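PDB 4P1N: Atg1 tMIT from Kluyveromyces marxianus, which belongs to a serine/threonine protein kinase that is essential in autophagy, required for autophagosome formation and involved in cytoplasm-to-vacuole transport. Local coordinates for residues L106-S118 with I225-Y237. Numbering follows the deposited sequence.
Sequences LLLYLKSLTILAS and ILLDEHLSSNEVY
Lys111 reaches out from helix 95-129 into the concave side of the loop that follows helix 209-227 and plugs it with its ammonium group. With CG anti to the backbone N (chi1 180°) and the chain bent at its next two torsions, the side chain swings off the helix so that NZ donates to Leu231 O at 2.8 Å, 17° off the carbonyl plane. The same NZ makes a salt bridge with Glu235, lying 2.9 Å from OE1 on the syn side of the carboxylate. Glu235 is the bump in the other direction: its bent chain lays CG against Leu110, 3.7 Å from CB, and its carboxylate drops between Lys111 and Thr114. There Thr114 OG1 also donates to Glu235 OE1, though the modelled 2.5 Å is too short to be taken at face value.

Apolar side chains fill in around this buried charge pair. Toward the start of the helix segment, Val236 CG1 sits over the notch between two leucine tips, 3.8 Å from Leu107 CD2 and a little farther from Leu110 CD1. At the other end, Leu231 pushes CD2 into the shallow groove between Ile115 and Ser118, 4.1 Å from Ser118 CB. Ile115 crosses Ile225 at about a right angle, with 3.7 Å between their CD1 atoms, and Ile225 CG2 rests on the aliphatic part of Lys111. A methionine in place of Lys111 would probably leave the Glu235 carboxylate buried without its countercharge and Leu231 O without this donor.

Met24 of helix 10-33 also packs on Ile225. The whole is a buried seam of the tandem MIT fold, where helix 95-129 of the first MIT domain meets the loop after helix 209-227 of the second.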
ATOM      1  N   LEU B 106       7.892   9.202  16.683  1.00 38.20           N
ATOM      2  CA  LEU B 106       8.290  10.144  15.664  1.00 39.64           C
ATOM      3  C   LEU B 106       9.465   9.647  14.877  1.00 37.00           C
ATOM      4  O   LEU B 106       9.444   9.700  13.661  1.00 37.37           O
ATOM      5  CB  LEU B 106       8.723  11.475  16.285  1.00 43.96           C
ATOM      6  CG  LEU B 106       8.460  12.776  15.543  1.00 47.98           C
ATOM      7  CD1 LEU B 106       9.347  13.865  16.155  1.00 50.74           C
ATOM      8  CD2 LEU B 106       8.580  12.754  14.026  1.00 47.27           C
ATOM      9  N   LEU B 107      10.523   9.262  15.583  1.00 35.46           N
ATOM     10  CA  LEU B 107      11.729   8.765  14.951  1.00 35.96           C
ATOM     11  C   LEU B 107      11.469   7.571  14.023  1.00 33.15           C
ATOM     12  O   LEU B 107      12.052   7.480  12.931  1.00 31.70           O
ATOM     13  CB  LEU B 107      12.783   8.384  16.029  1.00 38.04           C
ATOM     14  CG  LEU B 107      13.316   9.550  16.881  1.00 40.76           C
ATOM     15  CD1 LEU B 107      14.395   9.040  17.823  1.00 41.96           C
ATOM     16  CD2 LEU B 107      13.839  10.673  16.011  1.00 41.28           C
ATOM     17  N   LEU B 108      10.594   6.668  14.456  1.00 32.13           N
ATOM     18  CA  LEU B 108      10.186   5.513  13.635  1.00 30.39           C
ATOM     19  C   LEU B 108       9.366   5.926  12.444  1.00 28.60           C
ATOM     20  O   LEU B 108       9.505   5.336  11.370  1.00 28.44           O
ATOM     21  CB  LEU B 108       9.410   4.497  14.497  1.00 31.48           C
ATOM     22  CG  LEU B 108      10.288   3.885  15.594  1.00 32.14           C
ATOM     23  CD1 LEU B 108       9.457   3.069  16.556  1.00 32.44           C
ATOM     24  CD2 LEU B 108      11.439   3.059  15.004  1.00 31.93           C
ATOM     25  N   TYR B 109       8.518   6.944  12.576  1.00 28.53           N
ATOM     26  CA  TYR B 109       7.836   7.445  11.404  1.00 28.84           C
ATOM     27  C   TYR B 109       8.850   8.096  10.457  1.00 30.58           C
ATOM     28  O   TYR B 109       8.687   8.004   9.247  1.00 32.65           O
ATOM     29  CB  TYR B 109       6.696   8.436  11.733  1.00 29.49           C
ATOM     30  CG  TYR B 109       5.457   7.785  12.192  1.00 28.83           C
ATOM     31  CD1 TYR B 109       4.793   6.838  11.392  1.00 28.07           C
ATOM     32  CD2 TYR B 109       4.982   8.000  13.472  1.00 31.50           C
ATOM     33  CE1 TYR B 109       3.659   6.177  11.837  1.00 28.08           C
ATOM     34  CE2 TYR B 109       3.850   7.320  13.933  1.00 33.19           C
ATOM     35  CZ  TYR B 109       3.211   6.403  13.122  1.00 31.44           C
ATOM     36  OH  TYR B 109       2.086   5.788  13.590  1.00 33.73           O
ATOM     37  N   LEU B 110       9.860   8.786  10.973  1.00 30.40           N
ATOM     38  CA  LEU B 110      10.821   9.440  10.076  1.00 31.27           C
ATOM     39  C   LEU B 110      11.666   8.406   9.339  1.00 30.16           C
ATOM     40  O   LEU B 110      11.999   8.596   8.205  1.00 30.50           O
ATOM     41  CB  LEU B 110      11.745  10.425  10.790  1.00 32.85           C
ATOM     42  CG  LEU B 110      11.102  11.648  11.447  1.00 34.75           C
ATOM     43  CD1 LEU B 110      12.186  12.435  12.178  1.00 36.78           C
ATOM     44  CD2 LEU B 110      10.466  12.607  10.453  1.00 36.16           C
ATOM     45  N   LYS B 111      11.993   7.295   9.981  1.00 28.48           N
ATOM     46  CA  LYS B 111      12.668   6.254   9.291  1.00 27.62           C
ATOM     47  C   LYS B 111      11.774   5.608   8.240  1.00 27.61           C
ATOM     48  O   LYS B 111      12.236   5.325   7.107  1.00 27.44           O
ATOM     49  CB  LYS B 111      13.216   5.225  10.278  1.00 28.94           C
ATOM     50  CG  LYS B 111      13.955   4.068   9.643  1.00 28.91           C
ATOM     51  CD  LYS B 111      15.225   4.476   8.915  1.00 30.14           C
ATOM     52  CE  LYS B 111      16.340   4.914   9.874  1.00 32.79           C
ATOM     53  NZ  LYS B 111      17.289   5.729   9.089  1.00 33.76           N
ATOM     54  N   SER B 112      10.509   5.386   8.572  1.00 27.13           N
ATOM     55  CA  SER B 112       9.535   4.940   7.556  1.00 27.07           C
ATOM     56  C   SER B 112       9.513   5.820   6.332  1.00 26.49           C
ATOM     57  O   SER B 112       9.575   5.358   5.183  1.00 25.15           O
ATOM     58  CB  SER B 112       8.105   4.810   8.121  1.00 26.76           C
ATOM     59  OG  SER B 112       8.083   3.988   9.274  1.00 27.07           O
ATOM     60  N   LEU B 113       9.445   7.106   6.566  1.00 28.60           N
ATOM     61  CA  LEU B 113       9.480   8.058   5.471  1.00 29.62           C
ATOM     62  C   LEU B 113      10.744   7.988   4.605  1.00 29.62           C
ATOM     63  O   LEU B 113      10.670   8.164   3.387  1.00 30.32           O
ATOM     64  CB  LEU B 113       9.320   9.446   6.011  1.00 32.21           C
ATOM     65  CG  LEU B 113       7.952   9.770   6.500  1.00 32.93           C
ATOM     66  CD1 LEU B 113       8.026  11.024   7.361  1.00 36.65           C
ATOM     67  CD2 LEU B 113       7.028   9.998   5.290  1.00 35.34           C
ATOM     68  N   THR B 114      11.879   7.646   5.197  1.00 30.69           N
ATOM     69  CA  THR B 114      13.138   7.551   4.446  1.00 33.49           C
ATOM     70  C   THR B 114      13.028   6.346   3.497  1.00 31.91           C
ATOM     71  O   THR B 114      13.399   6.405   2.329  1.00 32.48           O
ATOM     72  CB  THR B 114      14.390   7.381   5.380  1.00 34.77           C
ATOM     73  OG1 THR B 114      14.654   8.601   6.052  1.00 35.60           O
ATOM     74  CG2 THR B 114      15.631   7.018   4.610  1.00 34.89           C
ATOM     75  N   ILE B 115      12.488   5.265   4.000  1.00 31.37           N
ATOM     76  CA  ILE B 115      12.332   4.055   3.176  1.00 31.31           C
ATOM     77  C   ILE B 115      11.305   4.269   2.079  1.00 32.08           C
ATOM     78  O   ILE B 115      11.541   3.931   0.921  1.00 32.42           O
ATOM     79  CB  ILE B 115      11.971   2.852   4.057  1.00 30.54           C
ATOM     80  CG1 ILE B 115      13.012   2.704   5.159  1.00 29.47           C
ATOM     81  CG2 ILE B 115      11.965   1.564   3.246  1.00 31.30           C
ATOM     82  CD1 ILE B 115      12.560   1.734   6.242  1.00 30.53           C
ATOM     83  N   LEU B 116      10.173   4.880   2.423  1.00 30.83           N
ATOM     84  CA  LEU B 116       9.145   5.160   1.450  1.00 29.38           C
ATOM     85  C   LEU B 116       9.697   6.106   0.355  1.00 33.12           C
ATOM     86  O   LEU B 116       9.468   5.875  -0.836  1.00 34.82           O
ATOM     87  CB  LEU B 116       7.878   5.767   2.154  1.00 27.67           C
ATOM     88  CG  LEU B 116       7.181   4.783   3.140  1.00 26.57           C
ATOM     89  CD1 LEU B 116       6.241   5.522   4.076  1.00 26.51           C
ATOM     90  CD2 LEU B 116       6.439   3.663   2.415  1.00 26.42           C
ATOM     91  N   ALA B 117      10.367   7.181   0.758  1.00 32.58           N
ATOM     92  CA  ALA B 117      10.962   8.153  -0.186  1.00 35.16           C
ATOM     93  C   ALA B 117      11.938   7.493  -1.145  1.00 37.70           C
ATOM     94  O   ALA B 117      11.984   7.779  -2.371  1.00 40.64           O
ATOM     95  CB  ALA B 117      11.694   9.245   0.580  1.00 34.85           C
ATOM     96  N   SER B 118      12.741   6.615  -0.585  1.00 37.29           N
ATOM     97  CA  SER B 118      13.735   5.895  -1.362  1.00 40.70           C
ATOM     98  C   SER B 118      13.063   5.053  -2.459  1.00 42.27           C
ATOM     99  O   SER B 118      13.549   4.954  -3.573  1.00 40.57           O
ATOM    100  CB  SER B 118      14.530   5.004  -0.420  1.00 41.30           C
ATOM    101  OG  SER B 118      15.471   4.275  -1.169  1.00 48.17           O
ATOM    102  N   ILE B 225      17.904  -2.585   7.266  1.00 39.64           N
ATOM    103  CA  ILE B 225      17.752  -1.157   7.204  1.00 38.69           C
ATOM    104  C   ILE B 225      19.015  -0.482   7.740  1.00 38.94           C
ATOM    105  O   ILE B 225      19.506   0.483   7.158  1.00 39.65           O
ATOM    106  CB  ILE B 225      16.485  -0.711   7.958  1.00 39.28           C
ATOM    107  CG1 ILE B 225      15.263  -1.141   7.158  1.00 39.39           C
ATOM    108  CG2 ILE B 225      16.476   0.801   8.170  1.00 38.71           C
ATOM    109  CD1 ILE B 225      13.990  -1.155   7.984  1.00 41.79           C
ATOM    110  N   LEU B 226      19.549  -1.023   8.827  1.00 40.24           N
ATOM    111  CA  LEU B 226      20.699  -0.449   9.494  1.00 41.36           C
ATOM    112  C   LEU B 226      22.012  -0.688   8.760  1.00 45.44           C
ATOM    113  O   LEU B 226      22.984  -0.007   9.034  1.00 46.98           O
ATOM    114  CB  LEU B 226      20.810  -1.012  10.894  1.00 40.99           C
ATOM    115  CG  LEU B 226      19.611  -0.834  11.833  1.00 40.58           C
ATOM    116  CD1 LEU B 226      19.952  -1.337  13.221  1.00 40.75           C
ATOM    117  CD2 LEU B 226      19.233   0.644  11.880  1.00 42.35           C
ATOM    118  N   LEU B 227      22.043  -1.670   7.867  1.00 48.55           N
ATOM    119  CA  LEU B 227      23.230  -1.978   7.069  1.00 51.63           C
ATOM    120  C   LEU B 227      23.111  -1.406   5.671  1.00 53.19           C
ATOM    121  O   LEU B 227      24.033  -1.512   4.901  1.00 53.23           O
ATOM    122  CB  LEU B 227      23.438  -3.491   6.970  1.00 52.96           C
ATOM    123  CG  LEU B 227      23.752  -4.200   8.290  1.00 53.74           C
ATOM    124  CD1 LEU B 227      23.803  -5.707   8.086  1.00 56.09           C
ATOM    125  CD2 LEU B 227      25.050  -3.676   8.874  1.00 53.07           C
ATOM    126  N   ASP B 228      21.975  -0.811   5.336  1.00 51.25           N
ATOM    127  CA  ASP B 228      21.792  -0.268   4.014  1.00 54.87           C
ATOM    128  C   ASP B 228      22.232   1.196   3.990  1.00 57.49           C
ATOM    129  O   ASP B 228      21.682   2.050   4.714  1.00 54.09           O
ATOM    130  CB  ASP B 228      20.326  -0.411   3.604  1.00 55.55           C
ATOM    131  CG  ASP B 228      20.077  -0.004   2.169  1.00 58.85           C
ATOM    132  OD1 ASP B 228      20.477   1.103   1.766  1.00 62.15           O
ATOM    133  OD2 ASP B 228      19.433  -0.776   1.443  1.00 65.05           O
ATOM    134  N   GLU B 229      23.191   1.493   3.115  1.00 57.43           N
ATOM    135  CA  GLU B 229      23.781   2.831   3.045  1.00 61.31           C
ATOM    136  C   GLU B 229      22.768   3.912   2.714  1.00 57.96           C
ATOM    137  O   GLU B 229      22.844   4.981   3.273  1.00 62.35           O
ATOM    138  CB  GLU B 229      24.972   2.890   2.056  1.00 61.78           C
ATOM    139  N   HIS B 230      21.817   3.630   1.836  1.00 58.26           N
ATOM    140  CA  HIS B 230      20.790   4.610   1.500  1.00 59.58           C
ATOM    141  C   HIS B 230      19.691   4.708   2.577  1.00 53.32           C
ATOM    142  O   HIS B 230      18.823   5.540   2.422  1.00 53.08           O
ATOM    143  CB  HIS B 230      20.057   4.315   0.160  1.00 66.94           C
ATOM    144  CG  HIS B 230      20.792   3.426  -0.803  1.00 80.61           C
ATOM    145  ND1 HIS B 230      20.562   2.066  -0.879  1.00 82.20           N
ATOM    146  CD2 HIS B 230      21.700   3.708  -1.774  1.00 87.58           C
ATOM    147  CE1 HIS B 230      21.321   1.546  -1.830  1.00 88.08           C
ATOM    148  NE2 HIS B 230      22.023   2.520  -2.386  1.00 90.77           N
ATOM    149  N   LEU B 231      19.695   3.846   3.610  1.00 46.26           N
ATOM    150  CA  LEU B 231      18.619   3.814   4.627  1.00 40.58           C
ATOM    151  C   LEU B 231      19.091   3.976   6.076  1.00 39.75           C
ATOM    152  O   LEU B 231      18.285   4.294   6.949  1.00 39.39           O
ATOM    153  CB  LEU B 231      17.883   2.486   4.570  1.00 37.42           C
ATOM    154  CG  LEU B 231      17.303   2.041   3.240  1.00 38.16           C
ATOM    155  CD1 LEU B 231      16.517   0.743   3.463  1.00 37.35           C
ATOM    156  CD2 LEU B 231      16.418   3.127   2.658  1.00 37.08           C
ATOM    157  N   SER B 232      20.375   3.723   6.322  1.00 40.48           N
ATOM    158  CA  SER B 232      20.943   3.696   7.654  1.00 42.94           C
ATOM    159  C   SER B 232      21.346   5.073   8.146  1.00 43.45           C
ATOM    160  O   SER B 232      21.700   5.218   9.297  1.00 45.39           O
ATOM    161  CB  SER B 232      22.206   2.828   7.685  1.00 46.27           C
ATOM    162  OG  SER B 232      23.149   3.330   6.767  1.00 48.84           O
ATOM    163  N   SER B 233      21.293   6.069   7.287  1.00 44.38           N
ATOM    164  CA  SER B 233      21.511   7.451   7.712  1.00 49.19           C
ATOM    165  C   SER B 233      20.407   7.973   8.623  1.00 45.97           C
ATOM    166  O   SER B 233      19.249   7.663   8.413  1.00 42.69           O
ATOM    167  CB  SER B 233      21.633   8.348   6.491  1.00 50.78           C
ATOM    168  OG  SER B 233      22.949   8.171   5.973  1.00 59.57           O
ATOM    169  N   ASN B 234      20.784   8.800   9.602  1.00 45.65           N
ATOM    170  CA  ASN B 234      19.876   9.216  10.652  1.00 43.22           C
ATOM    171  C   ASN B 234      19.227  10.537  10.285  1.00 43.73           C
ATOM    172  O   ASN B 234      19.913  11.547  10.069  1.00 43.17           O
ATOM    173  CB  ASN B 234      20.606   9.318  11.981  1.00 45.59           C
ATOM    174  CG  ASN B 234      19.661   9.554  13.152  1.00 45.51           C
ATOM    175  OD1 ASN B 234      18.813  10.440  13.102  1.00 45.90           O
ATOM    176  ND2 ASN B 234      19.812   8.762  14.219  1.00 45.54           N
ATOM    177  N   GLU B 235      17.893  10.541  10.274  1.00 40.94           N
ATOM    178  CA  GLU B 235      17.201  11.654   9.729  1.00 41.62           C
ATOM    179  C   GLU B 235      17.145  12.901  10.630  1.00 42.69           C
ATOM    180  O   GLU B 235      16.688  13.922  10.192  1.00 39.09           O
ATOM    181  CB  GLU B 235      15.802  11.338   9.122  1.00 42.40           C
ATOM    182  CG  GLU B 235      15.016  10.046   9.105  1.00 40.08           C
ATOM    183  CD  GLU B 235      15.694   8.705   9.192  1.00 39.45           C
ATOM    184  OE1 GLU B 235      15.801   7.984   8.148  1.00 36.67           O
ATOM    185  OE2 GLU B 235      15.984   8.313  10.350  1.00 37.79           O
ATOM    186  N   VAL B 236      17.615  12.831  11.871  1.00 44.63           N
ATOM    187  CA  VAL B 236      17.681  14.037  12.689  1.00 46.26           C
ATOM    188  C   VAL B 236      19.092  14.605  12.689  1.00 46.54           C
ATOM    189  O   VAL B 236      19.302  15.642  13.248  1.00 48.79           O
ATOM    190  CB  VAL B 236      17.167  13.819  14.131  1.00 48.13           C
ATOM    191  CG1 VAL B 236      15.682  13.435  14.110  1.00 48.65           C
ATOM    192  CG2 VAL B 236      17.969  12.761  14.868  1.00 47.05           C
ATOM    193  N   TYR B 237      20.040  13.929  12.050  1.00 47.53           N
ATOM    194  CA  TYR B 237      21.420  14.441  11.941  1.00 51.78           C
ATOM    195  C   TYR B 237      21.713  14.897  10.528  1.00 52.25           C
ATOM    196  O   TYR B 237      22.328  14.183   9.751  1.00 53.64           O
ATOM    197  CB  TYR B 237      22.442  13.404  12.389  1.00 54.26           C
ATOM    198  CG  TYR B 237      22.323  13.108  13.860  1.00 58.15           C
ATOM    199  CD1 TYR B 237      22.582  14.087  14.815  1.00 63.07           C
ATOM    200  CD2 TYR B 237      21.905  11.871  14.293  1.00 60.68           C
ATOM    201  CE1 TYR B 237      22.442  13.815  16.162  1.00 65.08           C
ATOM    202  CE2 TYR B 237      21.761  11.588  15.629  1.00 62.53           C
ATOM    203  CZ  TYR B 237      22.035  12.557  16.554  1.00 64.16           C
ATOM    204  OH  TYR B 237      21.870  12.221  17.854  1.00 67.95           O
TER
HETATM  205  O   HOH W   1      14.608   8.440  12.362  1.00 36.02           O